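Long-range contacts in phosphate-binding protein (Xanthomonas axonopodis pv. citri, PDB 5UB7), which probably binds phosphate or phosphonate compounds for an ABC transporter and here holds the triphosphate of ATP: residues L83-G88 with P210-M215; G8-D13 with V63-G68; G162-V167 with E189-P194. All coordinates share one frame; numbering follows the deposited sequence.

Contact 1: residues L83-G88 with P210-M215. With ATP (adenosine-5'-triphosphate), chain C.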
loop_
_atom_site.group_PDB
_atom_site.type_symbol
_atom_site.label_atom_id
_atom_site.label_comp_id
_atom_site.label_asym_id
_atom_site.label_seq_id
_atom_site.Cartn_x
_atom_site.Cartn_y
_atom_site.Cartn_z
ATOM N N LEU A 83 11.184 10.278 -2.164
ATOM C CA LEU A 83 11.195 10.610 -0.736
ATOM C C LEU A 83 10.465 9.512 -0.026
ATOM O O LEU A 83 9.604 8.874 -0.632
ATOM C CB LEU A 83 10.418 11.898 -0.495
ATOM C CG LEU A 83 11.026 13.152 -1.104
ATOM C CD1 LEU A 83 10.033 14.314 -1.109
ATOM C CD2 LEU A 83 12.292 13.491 -0.340
ATOM N N MET A 84 10.816 9.290 1.230
ATOM C CA MET A 84 9.981 8.500 2.151
ATOM C C MET A 84 8.878 9.397 2.641
ATOM O O MET A 84 9.093 10.593 2.837
ATOM C CB MET A 84 10.764 7.960 3.359
ATOM C CG MET A 84 11.983 7.151 2.978
ATOM S SD MET A 84 11.648 5.830 1.803
ATOM C CE MET A 84 10.680 4.713 2.835
ATOM N N THR A 85 7.709 8.801 2.818
ATOM C CA THR A 85 6.485 9.507 3.118
ATOM C C THR A 85 5.947 8.970 4.443
ATOM O O THR A 85 6.039 7.759 4.750
ATOM C CB THR A 85 5.449 9.290 2.006
ATOM O OG1 THR A 85 6.061 9.569 0.751
ATOM C CG2 THR A 85 4.207 10.158 2.190
ATOM N N GLU A 86 5.360 9.903 5.196
ATOM C CA GLU A 86 4.844 9.698 6.539
ATOM C C GLU A 86 3.353 10.061 6.530
ATOM O O GLU A 86 2.976 11.095 6.032
ATOM C CB GLU A 86 5.676 10.593 7.470
ATOM C CG GLU A 86 5.295 10.601 8.930
ATOM C CD GLU A 86 6.082 11.643 9.698
ATOM O OE1 GLU A 86 7.344 11.539 9.655
ATOM O OE2 GLU A 86 5.422 12.548 10.305
ATOM N N ARG A 87 2.499 9.201 7.072
ATOM C CA ARG A 87 1.039 9.381 6.999
ATOM C C ARG A 87 0.380 9.220 8.374
ATOM O O ARG A 87 0.718 8.299 9.126
ATOM C CB ARG A 87 0.440 8.362 6.032
ATOM C CG ARG A 87 0.696 8.700 4.572
ATOM C CD ARG A 87 0.153 7.610 3.679
ATOM N NE ARG A 87 0.488 7.864 2.287
ATOM C CZ ARG A 87 0.136 7.089 1.263
ATOM N NH1 ARG A 87 -0.586 5.989 1.441
ATOM N NH2 ARG A 87 0.511 7.427 0.045
ATOM N N GLY A 88 -0.573 10.087 8.694
ATOM C CA GLY A 88 -1.158 10.116 10.040
ATOM C C GLY A 88 -0.140 10.188 11.173
ATOM O O GLY A 88 -0.291 9.530 12.180
ATOM N N PRO A 210 8.392 0.680 6.289
ATOM C CA PRO A 210 8.023 2.068 6.099
ATOM C C PRO A 210 6.636 2.178 5.482
ATOM O O PRO A 210 6.242 1.333 4.670
ATOM C CB PRO A 210 9.085 2.596 5.160
ATOM C CG PRO A 210 10.220 1.630 5.224
ATOM C CD PRO A 210 9.591 0.308 5.525
ATOM N N ARG A 211 5.936 3.232 5.887
ATOM C CA ARG A 211 4.503 3.448 5.662
ATOM C C ARG A 211 4.150 3.714 4.189
ATOM O O ARG A 211 3.108 3.270 3.733
ATOM C CB ARG A 211 4.061 4.616 6.578
ATOM C CG ARG A 211 2.628 5.119 6.485
ATOM C CD ARG A 211 1.670 4.284 7.291
ATOM N NE ARG A 211 0.280 4.606 7.002
ATOM C CZ ARG A 211 -0.369 4.273 5.885
ATOM N NH1 ARG A 211 0.235 3.604 4.886
ATOM N NH2 ARG A 211 -1.643 4.646 5.742
ATOM N N ALA A 212 5.037 4.413 3.464
ATOM C CA ALA A 212 4.769 4.949 2.111
ATOM C C ALA A 212 5.998 5.635 1.529
ATOM O O ALA A 212 6.924 5.980 2.267
ATOM C CB ALA A 212 3.618 5.941 2.128
ATOM N N VAL A 213 5.975 5.847 0.214
ATOM C CA VAL A 213 7.088 6.421 -0.516
ATOM C C VAL A 213 6.534 7.138 -1.769
ATOM O O VAL A 213 5.547 6.724 -2.364
ATOM C CB VAL A 213 8.106 5.298 -0.815
ATOM C CG1 VAL A 213 7.406 4.159 -1.536
ATOM C CG2 VAL A 213 9.330 5.766 -1.589
ATOM N N GLU A 214 7.148 8.252 -2.127
ATOM C CA GLU A 214 6.912 8.893 -3.411
ATOM C C GLU A 214 7.872 8.252 -4.398
ATOM O O GLU A 214 9.067 8.179 -4.126
ATOM C CB GLU A 214 7.173 10.380 -3.297
ATOM C CG GLU A 214 6.367 11.050 -2.201
ATOM C CD GLU A 214 4.895 10.708 -2.261
ATOM O OE1 GLU A 214 4.226 11.102 -3.257
ATOM O OE2 GLU A 214 4.413 10.019 -1.323
ATOM N N MET A 215 7.345 7.761 -5.517
ATOM C CA MET A 215 8.149 7.147 -6.560
ATOM C C MET A 215 8.025 8.023 -7.813
ATOM O O MET A 215 6.982 8.635 -8.045
ATOM C CB MET A 215 7.643 5.743 -6.877
ATOM C CG MET A 215 7.579 4.751 -5.707
ATOM S SD MET A 215 9.179 4.121 -5.151
ATOM C CE MET A 215 9.666 3.067 -6.513
HETATM P PG ATP C . -2.141 -0.788 1.546
HETATM O O1G ATP C . -1.346 -0.639 0.267
HETATM O O2G ATP C . -1.306 -1.319 2.688
HETATM O O3G ATP C . -3.469 -1.537 1.350
HETATM P PB ATP C . -3.379 1.824 1.211
HETATM O O1B ATP C . -3.015 1.943 -0.272
HETATM O O2B ATP C . -4.841 1.728 1.570
HETATM O O3B ATP C . -2.579 0.701 2.071
HETATM P PA ATP C . -3.561 4.408 2.447
HETATM O O1A ATP C . -2.470 5.325 2.937
HETATM O O2A ATP C . -4.498 4.812 1.318
HETATM O O3A ATP C . -2.732 3.110 1.960
HETATM O "O5'" ATP C . -4.350 3.918 3.795
#

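Contact 2: residues G8-D13 with V63-G68. With ATP (adenosine-5'-triphosphate), chain C.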
loop_
_atom_site.group_PDB
_atom_site.type_symbol
_atom_site.label_atom_id
_atom_site.label_comp_id
_atom_site.label_asym_id
_atom_site.label_seq_id
_atom_site.Cartn_x
_atom_site.Cartn_y
_atom_site.Cartn_z
ATOM N N GLY A 8 -0.180 9.951 -10.066
ATOM C CA GLY A 8 -1.180 8.906 -9.878
ATOM C C GLY A 8 -0.899 7.969 -8.738
ATOM O O GLY A 8 0.065 8.147 -7.988
ATOM N N ARG A 9 -1.766 6.969 -8.623
ATOM C CA ARG A 9 -1.498 5.785 -7.811
ATOM C C ARG A 9 -2.264 4.583 -8.329
ATOM O O ARG A 9 -3.181 4.731 -9.131
ATOM C CB ARG A 9 -1.869 6.014 -6.347
ATOM C CG ARG A 9 -3.350 6.259 -6.079
ATOM C CD ARG A 9 -3.642 6.124 -4.597
ATOM N NE ARG A 9 -3.956 4.758 -4.239
ATOM C CZ ARG A 9 -3.949 4.272 -3.004
ATOM N NH1 ARG A 9 -3.628 5.028 -1.948
ATOM N NH2 ARG A 9 -4.255 2.987 -2.817
ATOM N N ILE A 10 -1.898 3.403 -7.818
ATOM C CA ILE A 10 -2.624 2.187 -8.108
ATOM C C ILE A 10 -3.889 2.269 -7.290
ATOM O O ILE A 10 -3.812 2.458 -6.090
ATOM C CB ILE A 10 -1.864 0.937 -7.695
ATOM C CG1 ILE A 10 -0.505 0.887 -8.386
ATOM C CG2 ILE A 10 -2.675 -0.300 -8.068
ATOM C CD1 ILE A 10 0.404 -0.158 -7.776
ATOM N N SER A 11 -5.046 2.124 -7.915
ATOM C CA SER A 11 -6.277 2.316 -7.185
ATOM C C SER A 11 -7.444 1.463 -7.643
ATOM O O SER A 11 -7.814 1.482 -8.824
ATOM C CB SER A 11 -6.693 3.780 -7.304
ATOM O OG SER A 11 -8.074 3.912 -7.065
ATOM N N ASP A 12 -8.075 0.808 -6.673
ATOM C CA ASP A 12 -9.330 0.068 -6.906
ATOM C C ASP A 12 -10.587 0.938 -6.688
ATOM O O ASP A 12 -11.715 0.421 -6.631
ATOM C CB ASP A 12 -9.381 -1.176 -6.005
ATOM C CG ASP A 12 -9.407 -0.829 -4.513
ATOM O OD1 ASP A 12 -8.814 0.216 -4.110
ATOM O OD2 ASP A 12 -10.017 -1.613 -3.747
ATOM N N ASP A 13 -10.379 2.247 -6.554
ATOM C CA ASP A 13 -11.442 3.194 -6.257
ATOM C C ASP A 13 -10.997 4.567 -6.744
ATOM O O ASP A 13 -10.576 5.421 -5.928
ATOM C CB ASP A 13 -11.715 3.212 -4.743
ATOM C CG ASP A 13 -13.012 3.927 -4.384
ATOM O OD1 ASP A 13 -13.759 4.387 -5.297
ATOM O OD2 ASP A 13 -13.282 4.025 -3.165
ATOM N N VAL A 63 4.087 8.784 -8.405
ATOM C CA VAL A 63 3.020 8.116 -7.652
ATOM C C VAL A 63 3.353 8.132 -6.165
ATOM O O VAL A 63 4.541 8.129 -5.797
ATOM C CB VAL A 63 2.790 6.678 -8.151
ATOM C CG1 VAL A 63 2.473 6.657 -9.637
ATOM C CG2 VAL A 63 4.015 5.821 -7.902
ATOM N N SER A 64 2.315 8.194 -5.321
ATOM C CA SER A 64 2.456 7.995 -3.891
ATOM C C SER A 64 1.932 6.613 -3.599
ATOM O O SER A 64 0.824 6.285 -3.987
ATOM C CB SER A 64 1.673 9.036 -3.114
ATOM O OG SER A 64 2.126 9.070 -1.771
ATOM N N GLU A 65 2.729 5.787 -2.932
ATOM C CA GLU A 65 2.351 4.377 -2.716
ATOM C C GLU A 65 2.822 3.880 -1.375
ATOM O O GLU A 65 3.839 4.327 -0.866
ATOM C CB GLU A 65 3.007 3.460 -3.777
ATOM C CG GLU A 65 2.458 3.584 -5.177
ATOM C CD GLU A 65 1.020 3.149 -5.273
ATOM O OE1 GLU A 65 0.599 2.348 -4.431
ATOM O OE2 GLU A 65 0.322 3.597 -6.204
ATOM N N THR A 66 2.121 2.889 -0.846
ATOM C CA THR A 66 2.662 2.112 0.238
ATOM C C THR A 66 3.849 1.378 -0.338
ATOM O O THR A 66 3.979 1.213 -1.565
ATOM C CB THR A 66 1.645 1.169 0.818
ATOM O OG1 THR A 66 1.077 0.399 -0.231
ATOM C CG2 THR A 66 0.549 1.968 1.496
ATOM N N THR A 67 4.728 0.973 0.560
ATOM C CA THR A 67 6.061 0.578 0.196
ATOM C C THR A 67 6.115 -0.748 -0.543
ATOM O O THR A 67 6.850 -0.828 -1.511
ATOM C CB THR A 67 7.012 0.629 1.404
ATOM O OG1 THR A 67 6.462 -0.089 2.528
ATOM C CG2 THR A 67 7.207 2.093 1.785
ATOM N N GLY A 68 5.301 -1.731 -0.157
ATOM C CA GLY A 68 5.137 -2.975 -0.936
ATOM C C GLY A 68 4.720 -2.760 -2.400
ATOM O O GLY A 68 5.337 -3.304 -3.332
HETATM P PG ATP C . -2.141 -0.788 1.546
HETATM O O1G ATP C . -1.346 -0.639 0.267
HETATM O O2G ATP C . -1.306 -1.319 2.688
HETATM O O3G ATP C . -3.469 -1.537 1.350
HETATM P PB ATP C . -3.379 1.824 1.211
HETATM O O1B ATP C . -3.015 1.943 -0.272
HETATM O O2B ATP C . -4.841 1.728 1.570
HETATM O O3B ATP C . -2.579 0.701 2.071
HETATM P PA ATP C . -3.561 4.408 2.447
HETATM O O1A ATP C . -2.470 5.325 2.937
HETATM O O2A ATP C . -4.498 4.812 1.318
HETATM O O3A ATP C . -2.732 3.110 1.960
HETATM O "O5'" ATP C . -4.350 3.918 3.795
#

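Contact 3: residues G162-V167 with E189-P194. With ATP (adenosine-5'-triphosphate), chain C.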
loop_
_atom_site.group_PDB
_atom_site.type_symbol
_atom_site.label_atom_id
_atom_site.label_comp_id
_atom_site.label_asym_id
_atom_site.label_seq_id
_atom_site.Cartn_x
_atom_site.Cartn_y
_atom_site.Cartn_z
ATOM N N GLY A 162 -11.229 -8.004 -1.893
ATOM C CA GLY A 162 -11.175 -6.625 -2.384
ATOM C C GLY A 162 -11.001 -5.630 -1.259
ATOM O O GLY A 162 -9.875 -5.347 -0.832
ATOM N N SER A 163 -12.112 -5.102 -0.758
ATOM C CA SER A 163 -12.040 -3.955 0.142
ATOM C C SER A 163 -11.525 -4.345 1.531
ATOM O O SER A 163 -11.700 -5.477 2.004
ATOM C CB SER A 163 -13.383 -3.205 0.245
ATOM O OG SER A 163 -14.272 -3.782 1.200
ATOM N N LYS A 164 -10.926 -3.361 2.188
ATOM C CA LYS A 164 -10.653 -3.452 3.605
ATOM C C LYS A 164 -11.890 -3.793 4.443
ATOM O O LYS A 164 -11.804 -4.649 5.350
ATOM C CB LYS A 164 -9.969 -2.185 4.074
ATOM C CG LYS A 164 -8.538 -2.168 3.574
ATOM C CD LYS A 164 -7.784 -0.869 3.732
ATOM C CE LYS A 164 -6.361 -1.128 3.230
ATOM N NZ LYS A 164 -5.406 -0.044 3.500
ATOM N N LEU A 165 -13.038 -3.179 4.115
ATOM C CA LEU A 165 -14.288 -3.437 4.853
ATOM C C LEU A 165 -14.719 -4.865 4.647
ATOM O O LEU A 165 -15.104 -5.553 5.605
ATOM C CB LEU A 165 -15.410 -2.484 4.430
ATOM C CG LEU A 165 -16.706 -2.514 5.259
ATOM C CD1 LEU A 165 -16.406 -2.301 6.739
ATOM C CD2 LEU A 165 -17.757 -1.515 4.776
ATOM N N ASN A 166 -14.630 -5.339 3.407
ATOM C CA ASN A 166 -14.904 -6.752 3.161
ATOM C C ASN A 166 -14.056 -7.706 3.997
ATOM O O ASN A 166 -14.544 -8.758 4.413
ATOM C CB ASN A 166 -14.692 -7.110 1.702
ATOM C CG ASN A 166 -15.815 -6.633 0.803
ATOM O OD1 ASN A 166 -16.701 -5.907 1.207
ATOM N ND2 ASN A 166 -15.768 -7.062 -0.430
ATOM N N VAL A 167 -12.788 -7.380 4.232
ATOM C CA VAL A 167 -11.974 -8.286 5.045
ATOM C C VAL A 167 -12.604 -8.419 6.433
ATOM O O VAL A 167 -12.729 -9.517 6.962
ATOM C CB VAL A 167 -10.502 -7.834 5.166
ATOM C CG1 VAL A 167 -9.770 -8.646 6.240
ATOM C CG2 VAL A 167 -9.796 -7.942 3.813
ATOM N N GLU A 189 -12.314 3.415 11.843
ATOM C CA GLU A 189 -13.693 2.943 11.980
ATOM C C GLU A 189 -14.464 2.628 10.685
ATOM O O GLU A 189 -15.340 1.753 10.697
ATOM C CB GLU A 189 -14.475 3.893 12.875
ATOM C CG GLU A 189 -14.051 3.782 14.336
ATOM C CD GLU A 189 -14.861 4.675 15.276
ATOM O OE1 GLU A 189 -16.045 4.941 14.993
ATOM O OE2 GLU A 189 -14.317 5.123 16.311
ATOM N N ARG A 190 -14.131 3.281 9.570
ATOM C CA ARG A 190 -14.786 2.954 8.291
ATOM C C ARG A 190 -14.417 1.553 7.787
ATOM O O ARG A 190 -15.236 0.881 7.174
ATOM C CB ARG A 190 -14.491 4.003 7.203
ATOM C CG ARG A 190 -15.142 5.379 7.422
ATOM C CD ARG A 190 -14.416 6.497 6.667
ATOM N NE ARG A 190 -12.964 6.455 6.944
ATOM C CZ ARG A 190 -11.976 6.251 6.060
ATOM N NH1 ARG A 190 -12.207 6.112 4.758
ATOM N NH2 ARG A 190 -10.716 6.207 6.491
ATOM N N HIS A 191 -13.198 1.104 8.041
ATOM C CA HIS A 191 -12.786 -0.250 7.624
ATOM C C HIS A 191 -12.842 -1.323 8.701
ATOM O O HIS A 191 -12.966 -2.515 8.371
ATOM C CB HIS A 191 -11.380 -0.215 7.038
ATOM C CG HIS A 191 -11.219 0.845 6.016
ATOM N ND1 HIS A 191 -10.330 1.883 6.166
ATOM C CD2 HIS A 191 -11.901 1.078 4.873
ATOM C CE1 HIS A 191 -10.452 2.697 5.138
ATOM N NE2 HIS A 191 -11.396 2.231 4.338
ATOM N N MET A 192 -12.726 -0.924 9.965
ATOM C CA MET A 192 -12.912 -1.843 11.087
ATOM C C MET A 192 -13.990 -1.281 12.011
ATOM O O MET A 192 -13.674 -0.718 13.061
ATOM C CB MET A 192 -11.604 -2.057 11.831
ATOM C CG MET A 192 -11.721 -3.070 12.950
ATOM S SD MET A 192 -12.624 -4.563 12.489
ATOM C CE MET A 192 -11.307 -5.472 11.690
ATOM N N PRO A 193 -15.269 -1.426 11.611
ATOM C CA PRO A 193 -16.401 -0.951 12.421
ATOM C C PRO A 193 -16.349 -1.573 13.800
ATOM O O PRO A 193 -16.144 -2.782 13.893
ATOM C CB PRO A 193 -17.624 -1.468 11.679
ATOM C CG PRO A 193 -17.176 -1.699 10.277
ATOM C CD PRO A 193 -15.729 -2.053 10.352
ATOM N N PRO A 194 -16.471 -0.753 14.860
ATOM C CA PRO A 194 -16.489 -1.220 16.249
ATOM C C PRO A 194 -17.430 -2.385 16.527
ATOM O O PRO A 194 -17.084 -3.278 17.304
ATOM C CB PRO A 194 -16.888 0.042 17.033
ATOM C CG PRO A 194 -16.236 1.131 16.256
ATOM C CD PRO A 194 -16.312 0.716 14.802
HETATM P PG ATP C . -2.141 -0.788 1.546
HETATM O O1G ATP C . -1.346 -0.639 0.267
HETATM O O2G ATP C . -1.306 -1.319 2.688
HETATM O O3G ATP C . -3.469 -1.537 1.350
HETATM P PB ATP C . -3.379 1.824 1.211
HETATM O O1B ATP C . -3.015 1.943 -0.272
HETATM O O2B ATP C . -4.841 1.728 1.570
HETATM O O3B ATP C . -2.579 0.701 2.071
HETATM P PA ATP C . -3.561 4.408 2.447
HETATM O O1A ATP C . -2.470 5.325 2.937
HETATM O O2A ATP C . -4.498 4.812 1.318
HETATM O O3A ATP C . -2.732 3.110 1.960
HETATM O "O5'" ATP C . -4.350 3.918 3.795
#

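Contact 1: residues L83-G88 with P210-M215
L83 and E214 form an antiparallel hydrogen-bonded pair between strands 79-87 and 209-217, in a sheet of the periplasmic binding protein fold. E214 N donates to L83 O at 2.9 Å. M84 and V213 follow as a non-hydrogen-bonded pair. The axes of the two short strand segments run at 138°. T85 N reaches A212 O at 3.0 Å.

R87 runs from this strand end to the ligand. Its CB lies 3.9 Å from R211 NE. CG is anti to the carbonyl carbon (chi1 -75°), and the chain is extended from there to NE. CD therefore sits over the centre of the R211 guanidinium, 3.9 Å above its plane. NE passes 3.7 Å from A212 CB, and this methyl lies over one face of the R87 guanidinium, toward the rim. NH1 donates to ATP O1A, though the very short modelled distance is doubtful. NH2 bonds to S64 OG. The two guanidinium planes stand 75° apart. R211 NH2 also reaches ATP O1A, at 3.0 Å. Both arginines thus meet one oxygen of the alpha phosphate, which probably offsets their like charges. F93 holds R211 by a cation-pi contact.

M84 and V213 lie on one face of the strand pair, where M84 CE meets P210 CB at 3.5 Å. E214 and T85 lie on the opposite face. The buried E214 carboxylate is held at both oxygens. OE1 accepts from W62 NE1, and OE2 has S64 OG as a second partner. T85 OG1 donates to E214 OE2 at 2.7 Å, on the anti lone pair.

Contact 2: residues G8-D13 with V63-G68
I10 N donates to E65 OE2 at 2.8 Å, nearly straight at 170° and on the syn lone pair. The same oxygen touches R9 CB at 3.3 Å and I10 CG1 at 3.6 Å. The glutamate chain bends at chi2 (-65°), which brings the carboxylate across to the 8-13 backbone.

Behind this grip, G8 and V63 form a parallel bridge between strands 4-8 and 62-65. Its bond from S64 N to G8 O is weak. G8 O also lies close to V63 CA and CB.

Ahead of it, R9 turns at chi3 (-88°) so that NE bonds back to I10 O at 3.0 Å. The donor sits above the carbonyl plane. This bond probably limits the rotation of the guanidinium, whose NH2 donates to ATP O1B at 3.0 Å, with the oxygen near the guanidinium plane. T66 OG1 is bonded to ATP O1G at 2.7 Å and also to T124 OG1.

Further out, S11 OG accepts from D13 N in an ST turn. D13 is the N-cap residue of helix 14-28, and T66 holds that position before helix 67-75. Loops leaving the carboxy ends of parallel strands and running into helices line the ligand site, as in other periplasmic binding proteins.

Contact 3: residues G162-V167 with E189-P194
K164 and H191 make the more covered part of this contact. Both are partly exposed, and side chain packs on ring. K164 CB lies 3.8 Å from H191 CG, and K164 CD stands over one face of the imidazole. K164 CG is anti to the carbonyl carbon (chi1 -73°), and the chain is extended beyond it. The lysine thus runs past the ring and away from segment 189-194. NZ donates to ATP O2B at 2.7 Å. Its bonds to O3B and O3G are weak, as is a long ion pair with D185.

The outer side meets solvent. L165 and R190 are exposed, and they touch through one branch and a backbone carbonyl. L165 CD1 lies 3.4 Å from R190 O and 3.7 Å from P193 CG. The R190 side chain leads away from helix 164-172 and forms a salt bridge with D188. No hydrogen bond joins the two segments, so van der Waals packing holds them.

S163 is the N-cap of the helix, and its OG accepts from N166 N at 2.7 Å. This capped helix start, with K164 reaching a beta phosphate oxygen, contributes to one side of the ligand cleft, consistent with a two-lobed periplasmic binding protein.

Contacts 1 and 2 are neighbours, with centres 11 Å apart, on adjacent antiparallel strands 62-65 and 209-217. They touch directly. S64 of contact 2 links the two, and T67 OG1 has a probable hydrogen bond to P210 O at 2.6 Å. Contact 3 stands apart, with its centre 22 Å from contact 1 and 18 Å from contact 2. Its nearest atoms remain about 6 and 5 Å from theirs. ATP spans this gap. Contact 1 meets the alpha phosphate. Contact 2 meets the beta and gamma phosphates, with a weak bond to the alpha phosphate. Contact 3 meets the beta phosphate and, weakly, the gamma phosphate. S123, T124 and S125 add further hydrogen bonds to ATP.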